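Local structure of lysyl oxidase (Pichia pastoris, 1W7C) at residues I545-N550 against R599-L604; N573-G578 against M674-N679. The protein is a copper- and topaquinone-containing amine oxidase that probably converts primary amines, among them lysine side chains, to aldehydes. All coordinates share one frame; numbering follows the deposited sequence.

Contact 1. Residues I545-N550 against R599-L604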
# COMPACT_ATOMS: atom_id res chain seq x y z
N ILE A 545 -19.78 6.90 3.57
CA ILE A 545 -18.92 6.40 4.61
C ILE A 545 -17.52 6.91 4.33
O ILE A 545 -17.01 6.75 3.23
CB ILE A 545 -18.92 4.86 4.63
CG1 ILE A 545 -20.29 4.34 5.05
CG2 ILE A 545 -17.81 4.32 5.56
CD1 ILE A 545 -20.55 2.93 4.68
N ASN A 546 -16.89 7.50 5.34
CA ASN A 546 -15.48 7.84 5.26
C ASN A 546 -14.70 6.92 6.18
O ASN A 546 -15.19 6.56 7.25
CB ASN A 546 -15.27 9.31 5.62
CG ASN A 546 -15.82 10.25 4.53
OD1 ASN A 546 -15.75 9.93 3.33
ND2 ASN A 546 -16.30 11.39 4.93
N TRP A 547 -13.52 6.51 5.73
CA TRP A 547 -12.71 5.61 6.53
C TRP A 547 -12.44 6.23 7.93
O TRP A 547 -12.26 7.44 8.06
CB TRP A 547 -11.40 5.28 5.80
CG TRP A 547 -11.64 4.62 4.47
CD1 TRP A 547 -11.21 5.06 3.24
CD2 TRP A 547 -12.30 3.36 4.23
NE1 TRP A 547 -11.64 4.20 2.27
CE2 TRP A 547 -12.32 3.16 2.84
CE3 TRP A 547 -12.91 2.40 5.05
CZ2 TRP A 547 -12.82 1.99 2.25
CZ3 TRP A 547 -13.45 1.26 4.46
CH2 TRP A 547 -13.43 1.09 3.09
N PRO A 548 -12.44 5.41 8.98
CA PRO A 548 -12.46 5.92 10.35
C PRO A 548 -11.10 6.50 10.78
O PRO A 548 -10.02 6.05 10.32
CB PRO A 548 -12.77 4.68 11.19
CG PRO A 548 -12.25 3.54 10.32
CD PRO A 548 -12.63 3.96 8.95
N GLU A 549 -11.17 7.49 11.65
CA GLU A 549 -9.98 8.09 12.23
C GLU A 549 -9.14 6.98 12.86
O GLU A 549 -9.64 6.12 13.55
CB GLU A 549 -10.39 9.11 13.27
CG GLU A 549 -9.22 9.88 13.87
CD GLU A 549 -9.67 11.17 14.54
OE1 GLU A 549 -10.86 11.29 14.92
OE2 GLU A 549 -8.82 12.08 14.73
N ASN A 550 -7.84 7.09 12.65
CA ASN A 550 -6.87 6.12 13.18
C ASN A 550 -7.20 4.69 12.81
O ASN A 550 -6.79 3.76 13.49
CB ASN A 550 -6.71 6.26 14.71
CG ASN A 550 -5.49 5.50 15.22
OD1 ASN A 550 -4.41 5.56 14.63
ND2 ASN A 550 -5.66 4.81 16.36
N ARG A 599 -17.49 12.55 -3.26
CA ARG A 599 -17.45 13.40 -2.08
C ARG A 599 -17.22 12.68 -0.75
O ARG A 599 -17.00 13.36 0.25
CB ARG A 599 -18.74 14.20 -1.97
CG ARG A 599 -20.02 13.36 -1.91
CD ARG A 599 -21.27 14.19 -1.98
NE ARG A 599 -22.48 13.37 -2.14
CZ ARG A 599 -23.14 12.83 -1.14
NH1 ARG A 599 -22.80 13.04 0.11
NH2 ARG A 599 -24.21 12.12 -1.41
N SER A 600 -17.25 11.34 -0.78
CA SER A 600 -16.99 10.51 0.40
C SER A 600 -16.14 9.36 -0.07
O SER A 600 -15.98 9.15 -1.25
CB SER A 600 -18.30 10.00 1.00
OG SER A 600 -19.10 11.13 1.35
N ASN A 601 -15.61 8.58 0.87
CA ASN A 601 -14.79 7.43 0.47
C ASN A 601 -15.57 6.28 -0.20
O ASN A 601 -15.06 5.62 -1.10
CB ASN A 601 -14.00 6.86 1.65
CG ASN A 601 -12.97 7.80 2.20
OD1 ASN A 601 -12.94 8.04 3.43
ND2 ASN A 601 -12.10 8.31 1.36
N LEU A 602 -16.79 6.04 0.29
CA LEU A 602 -17.60 4.96 -0.24
C LEU A 602 -19.08 5.17 0.09
O LEU A 602 -19.45 5.90 1.03
CB LEU A 602 -17.11 3.60 0.16
CG LEU A 602 -17.42 2.66 1.28
CD1 LEU A 602 -18.83 2.29 1.48
CD2 LEU A 602 -16.66 1.35 0.96
N PHE A 603 -19.92 4.55 -0.74
CA PHE A 603 -21.35 4.57 -0.54
C PHE A 603 -21.88 3.16 -0.66
O PHE A 603 -21.39 2.35 -1.44
CB PHE A 603 -22.04 5.40 -1.63
CG PHE A 603 -21.78 6.89 -1.52
CD1 PHE A 603 -20.66 7.46 -2.14
CD2 PHE A 603 -22.60 7.69 -0.79
CE1 PHE A 603 -20.42 8.82 -2.00
CE2 PHE A 603 -22.37 9.04 -0.68
CZ PHE A 603 -21.26 9.61 -1.25
N LEU A 604 -22.89 2.85 0.16
CA LEU A 604 -23.61 1.56 0.08
C LEU A 604 -25.02 1.80 -0.38
O LEU A 604 -25.71 2.66 0.21
CB LEU A 604 -23.63 0.93 1.48
CG LEU A 604 -22.26 0.63 2.07
CD1 LEU A 604 -22.40 0.18 3.52
CD2 LEU A 604 -21.49 -0.41 1.31
O HOH W 1 -17.29 13.42 3.06
O HOH W 2 -11.29 8.83 5.67
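Asn601 OD1 accepts a hydrogen bond from the backbone N of Trp547 at 2.8 Å, the donor tilted 23° from the plane of the side-chain carbonyl, and a nearby water may donate a second bond. Asn601 in turn gives its backbone N to OD1 of Asn546, 2.8 Å away. The two amides thus pass each other nearly at right angles, their planes 78° apart, each reaching for the opposite main chain; a water bridges Asn546 ND2 to Arg599 O. At Ile545 the chains close as a single antiparallel bridge, with Ile545 N to Leu602 O at 2.7 Å and Leu602 N to Ile545 O at 3.0 Å. Two residues, Asn601 and Leu602, stand against the single Ile545, a classic beta bulge set where strand 602-606 begins. Trp547 has CG anti to its carbonyl carbon (chi1 -60°), which sets Asn601 CB over a face of the five-membered ring in a CH-pi contact, while CH2 meets Leu602 CD2. An alanine at Trp547 would keep the backbone bond but is likely to leave Asn601 CB and Leu602 CD2 without their aromatic cover and open a gap beside Ile574 and Pro576. Ile545 CD1 packs on Leu604 CD1 at 3.5 Å and on CD1 of Leu602.

Contact 2. Residues N573-G578 against M674-N679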
# COMPACT_ATOMS: atom_id res chain seq x y z
N ASN A 573 -14.36 -8.29 3.96
CA ASN A 573 -13.93 -6.99 4.47
C ASN A 573 -13.43 -6.16 3.30
O ASN A 573 -12.57 -6.61 2.56
CB ASN A 573 -12.84 -7.26 5.53
CG ASN A 573 -12.04 -6.05 5.99
OD1 ASN A 573 -10.85 -6.24 6.34
ND2 ASN A 573 -12.63 -4.90 6.09
N ILE A 574 -14.00 -4.96 3.20
CA ILE A 574 -13.51 -3.93 2.26
C ILE A 574 -12.47 -3.13 3.02
O ILE A 574 -12.82 -2.35 3.92
CB ILE A 574 -14.63 -3.02 1.76
CG1 ILE A 574 -15.80 -3.83 1.17
CG2 ILE A 574 -14.06 -2.04 0.74
CD1 ILE A 574 -16.98 -2.97 0.73
N MET A 575 -11.19 -3.35 2.67
CA MET A 575 -10.05 -2.84 3.45
C MET A 575 -9.37 -1.75 2.60
O MET A 575 -8.88 -2.04 1.52
CB MET A 575 -9.08 -4.03 3.67
CG MET A 575 -7.83 -3.63 4.39
SD MET A 575 -6.65 -4.99 4.57
CE MET A 575 -7.70 -6.29 4.56
N PRO A 576 -9.32 -0.51 3.07
CA PRO A 576 -8.61 0.51 2.30
C PRO A 576 -7.11 0.30 2.32
O PRO A 576 -6.56 -0.16 3.30
CB PRO A 576 -8.97 1.80 3.01
CG PRO A 576 -9.25 1.37 4.45
CD PRO A 576 -9.90 0.00 4.34
N GLY A 577 -6.47 0.57 1.20
CA GLY A 577 -5.02 0.71 1.12
C GLY A 577 -4.73 2.19 0.98
O GLY A 577 -5.47 3.06 1.43
N GLY A 578 -3.69 2.50 0.27
CA GLY A 578 -3.41 3.88 -0.02
C GLY A 578 -4.42 4.51 -0.93
O GLY A 578 -5.19 3.88 -1.60
N MET A 674 -8.59 -3.60 -0.89
CA MET A 674 -8.67 -5.05 -0.91
C MET A 674 -10.09 -5.49 -0.47
O MET A 674 -10.75 -4.84 0.31
CB MET A 674 -7.65 -5.71 0.02
CG MET A 674 -6.28 -5.87 -0.57
SD MET A 674 -5.14 -6.57 0.59
CE MET A 674 -3.98 -7.15 -0.40
N LEU A 675 -10.46 -6.66 -1.02
CA LEU A 675 -11.63 -7.40 -0.61
C LEU A 675 -11.08 -8.71 -0.07
O LEU A 675 -10.55 -9.53 -0.81
CB LEU A 675 -12.54 -7.67 -1.82
CG LEU A 675 -12.97 -6.41 -2.59
CD1 LEU A 675 -13.85 -6.83 -3.75
CD2 LEU A 675 -13.66 -5.38 -1.71
N THR A 676 -11.24 -8.89 1.24
CA THR A 676 -10.61 -10.02 1.91
C THR A 676 -11.61 -10.83 2.73
O THR A 676 -12.48 -10.27 3.39
CB THR A 676 -9.36 -9.58 2.71
OG1 THR A 676 -8.59 -10.74 3.12
CG2 THR A 676 -9.70 -8.84 3.96
N PRO A 677 -11.54 -12.17 2.67
CA PRO A 677 -12.47 -12.97 3.46
C PRO A 677 -12.40 -12.66 4.95
O PRO A 677 -11.30 -12.48 5.48
CB PRO A 677 -12.01 -14.39 3.21
CG PRO A 677 -11.29 -14.35 1.97
CD PRO A 677 -10.63 -13.01 1.88
N PHE A 678 -13.56 -12.63 5.61
CA PHE A 678 -13.67 -12.35 7.03
C PHE A 678 -14.77 -13.24 7.59
O PHE A 678 -15.94 -12.99 7.38
CB PHE A 678 -13.99 -10.88 7.19
CG PHE A 678 -13.94 -10.37 8.61
CD1 PHE A 678 -12.84 -9.65 9.04
CD2 PHE A 678 -14.98 -10.60 9.51
CE1 PHE A 678 -12.76 -9.19 10.32
CE2 PHE A 678 -14.90 -10.10 10.83
CZ PHE A 678 -13.78 -9.40 11.21
N ASN A 679 -14.35 -14.33 8.22
CA ASN A 679 -15.30 -15.36 8.65
C ASN A 679 -16.09 -16.00 7.50
O ASN A 679 -17.12 -16.60 7.70
CB ASN A 679 -16.22 -14.81 9.75
CG ASN A 679 -15.46 -14.45 10.98
OD1 ASN A 679 -14.44 -15.05 11.31
ND2 ASN A 679 -15.98 -13.47 11.70
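Asn573 CB sits obliquely to the Phe678 ring, neither over its face nor at its edge, and 4.1 Å from Phe678 CB; Ile554 and Leu556 of strand 553-559 touch the side chains of both residues. The Asn573 amide runs side by side with Thr676, OD1 resting 3.7 Å from the methyl CG2. With CG anti to the backbone N (chi1 168°), this amide lies on the sheet face shared with Met575, Met674 and Thr676, and its ND2 bonds to Leu555 O on the next strand. Thr676 OG1 and Thr451 OG1 are hydrogen-bonded to each other.

Four backbone bonds hold the strands in antiparallel register. Asn573 and Thr676 form one hydrogen-bonded pair, with Asn573 N to Thr676 O at 2.8 Å and Thr676 N to Asn573 O at 3.0 Å; Met575 and Met674 form the next, Met575 N meeting Met674 O at a nearly straight 178°. Between them, the non-hydrogen-bonded pair Ile574 and Leu675 turns to the other face of the sheet, where Ile574 CG1 packs on Leu675 CD2 at 3.9 Å.

That aliphatic face meets Val496 and Leu498 of strand 488-498, and Leu498 is a calcium ligand. On the face with Asn573 and Met575, Met674 and Thr676 touch Ser667 and Thr668 of the second subunit. Antiparallel pairing of this kind builds the beta-sandwich catalytic domain of copper amine oxidases, here beside the dimer partner.

Both contacts lie in the copper amine oxidase enzyme domain, their centres about 14 Å apart, and their segments alternate along the chain. Contact 2 is the more buried, a regular strand pairing held by main-chain bonds and aliphatic packing. Contact 1 is only partly buried, a loop laid on the start of a strand, where two asparagine side chains and water supplement a single backbone bridge. They touch directly: Trp547 CH2 lies 3.6 Å from Ile574 O and CE2 packs on Pro576 CB, seating the loop's indole on strand 569-576. Strand 553-559 is shared, since Leu555 meets Trp547 and Leu602 and also bonds to Asn573. Residues of each contact reach the second subunit.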